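Local coordinates for protein Orf11 (Staphylococcus phage P68, PDB 6O43) that is a potential phage lysin that probably helps to break down the peptidoglycan of the staphylococcal cell wall, at residues Phe36-Gly41 and Glu71-Gly76; Leu80-Ala85 and Val101-Gln106; Ser84-Tyr89 and Ala93-Arg98. All coordinates share one frame; numbering follows the deposited sequence.

Contact 1: Phe36-Gly41 and Glu71-Gly76. With I3C (5-amino-2,4,6-triiodobenzene-1,3-dicarboxylic acid), chain B.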
loop_
_atom_site.group_PDB
_atom_site.type_symbol
_atom_site.label_atom_id
_atom_site.label_comp_id
_atom_site.label_asym_id
_atom_site.label_seq_id
_atom_site.Cartn_x
_atom_site.Cartn_y
_atom_site.Cartn_z
ATOM N N PHE A 36 -13.042 -2.713 -8.888
ATOM C CA PHE A 36 -13.549 -4.000 -9.345
ATOM C C PHE A 36 -15.067 -3.965 -9.436
ATOM O O PHE A 36 -15.657 -4.650 -10.279
ATOM C CB PHE A 36 -13.084 -5.129 -8.418
ATOM C CG PHE A 36 -11.591 -5.187 -8.222
ATOM C CD1 PHE A 36 -10.752 -5.507 -9.275
ATOM C CD2 PHE A 36 -11.031 -4.943 -6.979
ATOM C CE1 PHE A 36 -9.380 -5.572 -9.099
ATOM C CE2 PHE A 36 -9.657 -5.009 -6.794
ATOM C CZ PHE A 36 -8.831 -5.326 -7.861
ATOM N N ASN A 37 -15.708 -3.139 -8.605
ATOM C CA ASN A 37 -17.157 -2.957 -8.633
ATOM C C ASN A 37 -17.567 -1.797 -9.542
ATOM O O ASN A 37 -18.354 -1.982 -10.475
ATOM C CB ASN A 37 -17.687 -2.728 -7.211
ATOM C CG ASN A 37 -19.186 -2.476 -7.181
ATOM O OD1 ASN A 37 -19.951 -3.118 -7.904
ATOM N ND2 ASN A 37 -19.614 -1.535 -6.345
ATOM N N VAL A 38 -17.035 -0.598 -9.283
ATOM C CA VAL A 38 -17.520 0.587 -9.987
ATOM C C VAL A 38 -17.125 0.547 -11.459
ATOM O O VAL A 38 -17.924 0.901 -12.336
ATOM C CB VAL A 38 -17.013 1.869 -9.302
ATOM C CG1 VAL A 38 -17.353 3.081 -10.151
ATOM C CG2 VAL A 38 -17.619 2.007 -7.914
ATOM N N TRP A 39 -15.898 0.120 -11.758
ATOM C CA TRP A 39 -15.417 0.130 -13.137
ATOM C C TRP A 39 -15.738 -1.156 -13.892
ATOM O O TRP A 39 -16.115 -1.103 -15.067
ATOM C CB TRP A 39 -13.907 0.371 -13.174
ATOM C CG TRP A 39 -13.497 1.802 -12.984
ATOM C CD1 TRP A 39 -14.308 2.869 -12.731
ATOM C CD2 TRP A 39 -12.158 2.316 -13.040
ATOM N NE1 TRP A 39 -13.555 4.019 -12.617
ATOM C CE2 TRP A 39 -12.234 3.706 -12.806
ATOM C CE3 TRP A 39 -10.904 1.737 -13.264
ATOM C CZ2 TRP A 39 -11.099 4.525 -12.789
ATOM C CZ3 TRP A 39 -9.777 2.552 -13.246
ATOM C CH2 TRP A 39 -9.885 3.929 -13.012
ATOM N N LEU A 40 -15.594 -2.316 -13.254
ATOM C CA LEU A 40 -15.755 -3.593 -13.936
ATOM C C LEU A 40 -17.065 -4.300 -13.608
ATOM O O LEU A 40 -17.300 -5.401 -14.117
ATOM C CB LEU A 40 -14.576 -4.516 -13.598
ATOM C CG LEU A 40 -13.177 -3.895 -13.552
ATOM C CD1 LEU A 40 -12.133 -4.967 -13.267
ATOM C CD2 LEU A 40 -12.846 -3.148 -14.841
ATOM N N GLY A 41 -17.914 -3.714 -12.768
ATOM C CA GLY A 41 -19.184 -4.326 -12.423
ATOM C C GLY A 41 -19.058 -5.718 -11.832
ATOM O O GLY A 41 -20.001 -6.515 -11.889
ATOM N N GLU A 71 -8.807 1.135 -0.043
ATOM C CA GLU A 71 -8.943 2.506 -0.525
ATOM C C GLU A 71 -10.365 2.800 -0.991
ATOM O O GLU A 71 -10.917 3.863 -0.680
ATOM C CB GLU A 71 -7.951 2.766 -1.661
ATOM C CG GLU A 71 -6.520 2.972 -1.196
ATOM C CD GLU A 71 -6.362 4.204 -0.324
ATOM O OE1 GLU A 71 -7.065 5.209 -0.572
ATOM O OE2 GLU A 71 -5.541 4.161 0.617
ATOM N N GLY A 72 -10.969 1.872 -1.730
ATOM C CA GLY A 72 -12.289 2.094 -2.285
ATOM C C GLY A 72 -12.248 3.020 -3.488
ATOM O O GLY A 72 -11.200 3.506 -3.915
ATOM N N PHE A 73 -13.428 3.263 -4.046
ATOM C CA PHE A 73 -13.550 4.179 -5.170
ATOM C C PHE A 73 -13.554 5.623 -4.685
ATOM O O PHE A 73 -14.122 5.937 -3.637
ATOM C CB PHE A 73 -14.828 3.899 -5.961
ATOM C CG PHE A 73 -15.080 4.891 -7.059
ATOM C CD1 PHE A 73 -14.404 4.791 -8.268
ATOM C CD2 PHE A 73 -15.984 5.934 -6.875
ATOM C CE1 PHE A 73 -14.630 5.711 -9.281
ATOM C CE2 PHE A 73 -16.221 6.857 -7.880
ATOM C CZ PHE A 73 -15.543 6.749 -9.086
ATOM N N SER A 74 -12.928 6.504 -5.463
ATOM C CA SER A 74 -12.941 7.934 -5.181
ATOM C C SER A 74 -12.960 8.699 -6.493
ATOM O O SER A 74 -12.131 8.451 -7.373
ATOM C CB SER A 74 -11.732 8.353 -4.337
ATOM O OG SER A 74 -11.847 7.853 -3.016
ATOM N N SER A 75 -13.913 9.617 -6.618
ATOM C CA SER A 75 -14.067 10.433 -7.814
ATOM C C SER A 75 -12.730 10.978 -8.299
ATOM O O SER A 75 -11.952 11.540 -7.524
ATOM C CB SER A 75 -15.031 11.585 -7.519
ATOM O OG SER A 75 -14.969 12.586 -8.519
ATOM N N GLY A 76 -12.469 10.800 -9.594
ATOM C CA GLY A 76 -11.338 11.404 -10.255
ATOM C C GLY A 76 -10.052 10.605 -10.219
ATOM O O GLY A 76 -9.127 10.923 -10.974
HETATM I I3 I3C B . -11.153 5.302 -16.686
HETATM I I2 I3C B . -15.807 1.479 -16.653
HETATM I I1 I3C B . -16.708 7.313 -18.063
HETATM O O8 I3C B . -13.295 7.811 -18.712
HETATM O O9 I3C B . -13.340 8.159 -16.560
HETATM C C10 I3C B . -17.402 4.140 -17.495
HETATM N N13 I3C B . -12.806 2.620 -16.388
HETATM C C1 I3C B . -14.075 5.989 -17.330
HETATM C C6 I3C B . -13.219 4.961 -16.964
HETATM C C5 I3C B . -13.710 3.685 -16.772
HETATM C C4 I3C B . -15.057 3.429 -16.944
HETATM C C3 I3C B . -15.917 4.448 -17.310
HETATM C C2 I3C B . -15.427 5.731 -17.503
HETATM C C7 I3C B . -13.538 7.403 -17.545
HETATM O O11 I3C B . -18.194 4.266 -16.524
HETATM O O12 I3C B . -17.830 3.754 -18.614
#
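Val38 lays one methyl on the ring of Phe73, and Trp39, next along the chain, brings its indole nitrogen to the rim of that same ring. The valine and phenylalanine side chains cross at about a right angle. CG1 of Val38 stands over the ring face, 4.0 Å from the ring centroid of Phe73 and 17° off the normal, which makes a CH-pi contact. The other branch works nearer the root of the side chain, with Val38 CG2 3.9 Å from Phe73 CB. Phe73 carries its CG anti to the backbone N (chi1 175°), and this turns the ring toward Val38 and Trp39. At its edge, Phe73 CE1 lies 3.9 Å from Trp39 NE1; the two rings meet obliquely, with planes 70° apart.

The indole has a second task. Over one of its faces sits the amino group of the bound triiodinated benzenedicarboxylic acid I3C, N13 lying 3.4 Å from Trp39 CD2, while I3 of the ligand reaches the outer rim of the six-membered ring. The backbone joins in: Trp39 O is 3.0 Å from I3C I2, short enough to be consistent with a halogen bond. Arg35 makes a cation-pi contact with the indole and Trp79 meets it edge-to-face.

No hydrogen bond crosses between 36-41 and 71-76. The chemistry is that of a small apolar and aromatic patch at the protein surface, held by apolar and CH-pi packing, whose indole at one end also serves as a wall of the ligand pocket.

Contact 2: Leu80-Ala85 and Val101-Gln106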
loop_
_atom_site.group_PDB
_atom_site.type_symbol
_atom_site.label_atom_id
_atom_site.label_comp_id
_atom_site.label_asym_id
_atom_site.label_seq_id
_atom_site.Cartn_x
_atom_site.Cartn_y
_atom_site.Cartn_z
ATOM N N LEU A 80 -6.269 2.242 -6.742
ATOM C CA LEU A 80 -5.600 2.464 -5.462
ATOM C C LEU A 80 -5.686 3.910 -4.991
ATOM O O LEU A 80 -5.044 4.269 -3.997
ATOM C CB LEU A 80 -4.127 2.033 -5.512
ATOM C CG LEU A 80 -3.805 0.754 -6.304
ATOM C CD1 LEU A 80 -2.335 0.394 -6.152
ATOM C CD2 LEU A 80 -4.700 -0.410 -5.891
ATOM N N ASN A 81 -6.479 4.749 -5.661
ATOM C CA ASN A 81 -6.550 6.178 -5.358
ATOM C C ASN A 81 -5.184 6.843 -5.491
ATOM O O ASN A 81 -4.867 7.797 -4.775
ATOM C CB ASN A 81 -7.138 6.426 -3.964
ATOM C CG ASN A 81 -8.637 6.194 -3.916
ATOM O OD1 ASN A 81 -9.320 6.291 -4.932
ATOM N ND2 ASN A 81 -9.154 5.892 -2.731
ATOM N N HIS A 82 -4.377 6.349 -6.429
ATOM C CA HIS A 82 -2.991 6.790 -6.540
ATOM C C HIS A 82 -2.885 8.190 -7.136
ATOM O O HIS A 82 -2.176 9.048 -6.596
ATOM C CB HIS A 82 -2.196 5.789 -7.382
ATOM C CG HIS A 82 -0.722 5.846 -7.148
ATOM N ND1 HIS A 82 -0.075 5.000 -6.274
ATOM C CD2 HIS A 82 0.234 6.655 -7.666
ATOM C CE1 HIS A 82 1.216 5.279 -6.268
ATOM N NE2 HIS A 82 1.430 6.280 -7.103
ATOM N N THR A 83 -3.572 8.439 -8.246
ATOM C CA THR A 83 -3.508 9.737 -8.910
ATOM C C THR A 83 -4.703 9.850 -9.848
ATOM O O THR A 83 -5.655 9.067 -9.758
ATOM C CB THR A 83 -2.180 9.908 -9.658
ATOM O OG1 THR A 83 -2.063 11.260 -10.121
ATOM C CG2 THR A 83 -2.122 8.968 -10.857
ATOM N N SER A 84 -4.655 10.831 -10.749
ATOM C CA SER A 84 -5.716 11.000 -11.732
ATOM C C SER A 84 -5.868 9.732 -12.562
ATOM O O SER A 84 -4.884 9.064 -12.889
ATOM C CB SER A 84 -5.409 12.193 -12.640
ATOM O OG SER A 84 -4.727 13.212 -11.927
ATOM N N ALA A 85 -7.109 9.400 -12.902
ATOM C CA ALA A 85 -7.390 8.181 -13.646
ATOM C C ALA A 85 -6.989 8.329 -15.108
ATOM O O ALA A 85 -7.271 9.353 -15.739
ATOM C CB ALA A 85 -8.874 7.829 -13.537
ATOM N N VAL A 101 6.108 0.169 -9.194
ATOM C CA VAL A 101 7.426 -0.443 -9.300
ATOM C C VAL A 101 8.514 0.622 -9.219
ATOM O O VAL A 101 9.523 0.447 -8.526
ATOM C CB VAL A 101 7.528 -1.271 -10.594
ATOM C CG1 VAL A 101 8.957 -1.735 -10.824
ATOM C CG2 VAL A 101 6.584 -2.469 -10.540
ATOM N N SER A 102 8.333 1.735 -9.935
ATOM C CA SER A 102 9.283 2.839 -9.838
ATOM C C SER A 102 9.430 3.303 -8.397
ATOM O O SER A 102 10.541 3.353 -7.859
ATOM C CB SER A 102 8.841 4.002 -10.728
ATOM O OG SER A 102 8.834 3.626 -12.091
ATOM N N GLN A 103 8.308 3.628 -7.749
ATOM C CA GLN A 103 8.364 4.208 -6.412
ATOM C C GLN A 103 9.013 3.255 -5.416
ATOM O O GLN A 103 9.748 3.692 -4.523
ATOM C CB GLN A 103 6.957 4.608 -5.955
ATOM C CG GLN A 103 6.368 5.751 -6.777
ATOM C CD GLN A 103 4.991 6.186 -6.307
ATOM O OE1 GLN A 103 4.511 5.753 -5.258
ATOM N NE2 GLN A 103 4.348 7.053 -7.084
ATOM N N SER A 104 8.776 1.949 -5.563
ATOM C CA SER A 104 9.363 0.987 -4.634
ATOM C C SER A 104 10.884 0.972 -4.696
ATOM O O SER A 104 11.518 0.425 -3.785
ATOM C CB SER A 104 8.829 -0.423 -4.907
ATOM O OG SER A 104 9.494 -1.016 -6.009
ATOM N N LYS A 105 11.485 1.550 -5.739
ATOM C CA LYS A 105 12.937 1.639 -5.861
ATOM C C LYS A 105 13.462 3.059 -5.668
ATOM O O LYS A 105 14.629 3.324 -5.970
ATOM C CB LYS A 105 13.390 1.115 -7.227
ATOM C CG LYS A 105 12.764 -0.198 -7.666
ATOM C CD LYS A 105 13.280 -0.572 -9.046
ATOM C CE LYS A 105 12.312 -1.469 -9.793
ATOM N NZ LYS A 105 12.731 -1.671 -11.211
ATOM N N GLN A 106 12.630 3.980 -5.194
ATOM C CA GLN A 106 13.032 5.378 -5.116
ATOM C C GLN A 106 13.961 5.619 -3.929
ATOM O O GLN A 106 13.880 4.947 -2.896
ATOM C CB GLN A 106 11.805 6.286 -5.000
ATOM C CG GLN A 106 11.075 6.161 -3.675
ATOM C CD GLN A 106 9.718 6.838 -3.685
ATOM O OE1 GLN A 106 9.488 7.781 -4.441
ATOM N NE2 GLN A 106 8.807 6.350 -2.847
#
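His82 and Gln103 reach for each other from opposite directions, and the close packing is confined to where their flat ends meet. The amide comes up to the edge of the imidazole, with Gln103 CD near the ring plane and 3.7 Å from His82 NE2. Amide and ring planes are 36° apart. The nearest pair as modelled is His82 NE2 and Gln103 NE2 at 3.0 Å, but the amide is probably turned over; with its nitrogen and oxygen exchanged, this approach may be a hydrogen bond. Gln103 gets there on a chain extended beyond CG (chi2 -178°). The contact folds part of the long loop between helix 61-71 and helix 89-104 back over the last turn of the latter. The His82 side chain also packs on Ile96, Lys99 and Leu100 of that helix, and Gln103 touches Leu150. Behind the meeting ends the arrangement is loose: the nearest CA atoms, His82 CA and Gln103 CA, are 11.6 Å apart, and both residues are partly open to solvent.

Contact 3: Ser84-Tyr89 and Ala93-Arg98. With I3C (5-amino-2,4,6-triiodobenzene-1,3-dicarboxylic acid), chain B.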
loop_
_atom_site.group_PDB
_atom_site.type_symbol
_atom_site.label_atom_id
_atom_site.label_comp_id
_atom_site.label_asym_id
_atom_site.label_seq_id
_atom_site.Cartn_x
_atom_site.Cartn_y
_atom_site.Cartn_z
ATOM N N SER A 84 -4.655 10.831 -10.749
ATOM C CA SER A 84 -5.716 11.000 -11.732
ATOM C C SER A 84 -5.868 9.732 -12.562
ATOM O O SER A 84 -4.884 9.064 -12.889
ATOM C CB SER A 84 -5.409 12.193 -12.640
ATOM O OG SER A 84 -4.727 13.212 -11.927
ATOM N N ALA A 85 -7.109 9.400 -12.902
ATOM C CA ALA A 85 -7.390 8.181 -13.646
ATOM C C ALA A 85 -6.989 8.329 -15.108
ATOM O O ALA A 85 -7.271 9.353 -15.739
ATOM C CB ALA A 85 -8.874 7.829 -13.537
ATOM N N ARG A 86 -6.335 7.306 -15.645
ATOM C CA ARG A 86 -6.085 7.235 -17.078
ATOM C C ARG A 86 -7.418 7.015 -17.800
ATOM O O ARG A 86 -8.498 7.063 -17.203
ATOM C CB ARG A 86 -5.062 6.145 -17.384
ATOM C CG ARG A 86 -3.717 6.340 -16.696
ATOM C CD ARG A 86 -3.025 7.615 -17.161
ATOM N NE ARG A 86 -2.514 8.394 -16.036
ATOM C CZ ARG A 86 -2.941 9.611 -15.709
ATOM N NH1 ARG A 86 -3.883 10.202 -16.432
ATOM N NH2 ARG A 86 -2.421 10.241 -14.665
ATOM N N GLY A 87 -7.350 6.748 -19.107
ATOM C CA GLY A 87 -8.545 6.762 -19.936
ATOM C C GLY A 87 -9.387 5.504 -19.896
ATOM O O GLY A 87 -10.569 5.557 -20.251
ATOM N N ASP A 88 -8.812 4.374 -19.490
ATOM C CA ASP A 88 -9.565 3.130 -19.407
ATOM C C ASP A 88 -8.983 2.282 -18.286
ATOM O O ASP A 88 -7.854 2.503 -17.837
ATOM C CB ASP A 88 -9.558 2.371 -20.743
ATOM C CG ASP A 88 -8.188 1.832 -21.105
ATOM O OD1 ASP A 88 -7.853 0.714 -20.657
ATOM O OD2 ASP A 88 -7.444 2.526 -21.833
ATOM N N TYR A 89 -9.769 1.303 -17.831
ATOM C CA TYR A 89 -9.401 0.584 -16.615
ATOM C C TYR A 89 -8.117 -0.219 -16.788
ATOM O O TYR A 89 -7.330 -0.329 -15.840
ATOM C CB TYR A 89 -10.547 -0.324 -16.159
ATOM C CG TYR A 89 -10.756 -1.572 -16.993
ATOM C CD1 TYR A 89 -9.997 -2.717 -16.772
ATOM C CD2 TYR A 89 -11.727 -1.613 -17.980
ATOM C CE1 TYR A 89 -10.187 -3.860 -17.527
ATOM C CE2 TYR A 89 -11.925 -2.751 -18.738
ATOM C CZ TYR A 89 -11.153 -3.873 -18.506
ATOM O OH TYR A 89 -11.351 -5.010 -19.259
ATOM N N ALA A 93 -4.626 0.414 -14.762
ATOM C CA ALA A 93 -3.980 -0.583 -13.915
ATOM C C ALA A 93 -2.503 -0.721 -14.255
ATOM O O ALA A 93 -1.654 -0.774 -13.357
ATOM C CB ALA A 93 -4.687 -1.933 -14.041
ATOM N N LYS A 94 -2.174 -0.772 -15.550
ATOM C CA LYS A 94 -0.776 -0.895 -15.953
ATOM C C LYS A 94 0.011 0.373 -15.631
ATOM O O LYS A 94 1.181 0.303 -15.234
ATOM C CB LYS A 94 -0.684 -1.212 -17.446
ATOM C CG LYS A 94 -1.325 -2.530 -17.867
ATOM C CD LYS A 94 -1.105 -2.766 -19.355
ATOM C CE LYS A 94 -1.783 -4.037 -19.837
ATOM N NZ LYS A 94 -1.638 -4.200 -21.309
ATOM N N PHE A 95 -0.606 1.540 -15.816
ATOM C CA PHE A 95 0.046 2.791 -15.437
ATOM C C PHE A 95 0.409 2.787 -13.955
ATOM O O PHE A 95 1.541 3.111 -13.577
ATOM C CB PHE A 95 -0.871 3.969 -15.778
ATOM C CG PHE A 95 -0.377 5.301 -15.279
ATOM C CD1 PHE A 95 0.721 5.915 -15.861
ATOM C CD2 PHE A 95 -1.027 5.951 -14.241
ATOM C CE1 PHE A 95 1.175 7.150 -15.406
ATOM C CE2 PHE A 95 -0.580 7.186 -13.782
ATOM C CZ PHE A 95 0.523 7.785 -14.367
ATOM N N ILE A 96 -0.539 2.398 -13.100
ATOM C CA ILE A 96 -0.290 2.421 -11.663
ATOM C C ILE A 96 0.670 1.312 -11.258
ATOM O O ILE A 96 1.446 1.469 -10.305
ATOM C CB ILE A 96 -1.615 2.328 -10.888
ATOM C CG1 ILE A 96 -2.415 3.619 -11.064
ATOM C CG2 ILE A 96 -1.347 2.050 -9.418
ATOM C CD1 ILE A 96 -1.602 4.884 -10.772
ATOM N N ALA A 97 0.635 0.174 -11.954
ATOM C CA ALA A 97 1.574 -0.899 -11.650
ATOM C C ALA A 97 3.005 -0.459 -11.918
ATOM O O ALA A 97 3.894 -0.662 -11.084
ATOM C CB ALA A 97 1.232 -2.152 -12.458
ATOM N N ARG A 98 3.250 0.145 -13.085
ATOM C CA ARG A 98 4.593 0.627 -13.388
ATOM C C ARG A 98 4.997 1.768 -12.463
ATOM O O ARG A 98 6.168 1.871 -12.083
ATOM C CB ARG A 98 4.684 1.057 -14.854
ATOM C CG ARG A 98 4.672 -0.110 -15.837
ATOM C CD ARG A 98 4.893 0.363 -17.264
ATOM N NE ARG A 98 3.807 1.213 -17.741
ATOM C CZ ARG A 98 2.878 0.825 -18.609
ATOM N NH1 ARG A 98 2.901 -0.406 -19.107
ATOM N NH2 ARG A 98 1.928 1.671 -18.983
HETATM I I3 I3C B . -11.153 5.302 -16.686
HETATM I I2 I3C B . -15.807 1.479 -16.653
HETATM I I1 I3C B . -16.708 7.313 -18.063
HETATM O O8 I3C B . -13.295 7.811 -18.712
HETATM O O9 I3C B . -13.340 8.159 -16.560
HETATM C C10 I3C B . -17.402 4.140 -17.495
HETATM N N13 I3C B . -12.806 2.620 -16.388
HETATM C C1 I3C B . -14.075 5.989 -17.330
HETATM C C6 I3C B . -13.219 4.961 -16.964
HETATM C C5 I3C B . -13.710 3.685 -16.772
HETATM C C4 I3C B . -15.057 3.429 -16.944
HETATM C C3 I3C B . -15.917 4.448 -17.310
HETATM C C2 I3C B . -15.427 5.731 -17.503
HETATM C C7 I3C B . -13.538 7.403 -17.545
HETATM O O11 I3C B . -18.194 4.266 -16.524
HETATM O O12 I3C B . -17.830 3.754 -18.614
#
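The guanidinium of Arg86 stands edge-on over the face of the Phe95 ring, the two planes 81° apart, and carries the carbonyl oxygen of Ser84 3.2 Å above one of its own faces. The pair forms where the loop before helix 89-104 runs into the helix N terminus: Asp88 is the N-cap, its carboxylate capping a backbone N in the first turn and also bonding to Thr91 OG1. Arg86 NE does the closest touching, 3.2 Å from Phe95 CE2 and nearer the rim of the ring than its middle. Just behind it the aliphatic part takes over, Arg86 CD lying over the face 4.0 Å from the Phe95 ring centroid in a CH-pi contact. The central guanidinium carbon is further off centre, with Arg86 CZ 4.4 Å from the centroid of the Phe95 ring, so this is an off-centre cation-pi contact. Two features put the groups there: the arginine chain folds at chi2 (-63°) and again at chi3, doubling back across the ring, while Phe95 sends its CG anti to the backbone N, out from the helix toward the loop.

The other link is helical. Ala93 N donates to Tyr89 O at 3.0 Å, one of the first i to i+4 bonds, and the same oxygen also accepts from Trp79 NE1. Tyr89 points its side chain away from this junction, to Trp39, Leu40 and helix 44-57, where its OH bonds to Gln49 OE1. Asp92 OD1 accepts a hydrogen bond from the backbone N-H of Arg86, fixing the loop to the helix once more. On the ligand side the turn offers main-chain atoms: Tyr89 N lies 3.6 Å from I3C N13, and Arg86 O sits 3.2 Å from I3C I3, with a C6-I3...O angle of about 151°.

From the N terminus, contact 1 comes first, closing the span that holds helices 44-57 and 61-71 by bringing segment 36-41 against the loop after 61-71. It is complete before the other two open. Contact 2 then spans residues 80 to 106, and contact 3, from 84 to 98, falls within it; they share Ser84 and Ala85, and both fasten that loop to helix 89-104, contact 2 at its C-terminal end and contact 3 in its N-terminal half. Contacts 1 and 3 meet at the bound I3C, about 13 Å apart between centres, and a probable backbone hydrogen bond from Ala85 N to Gly76 O stitches their loop segments together.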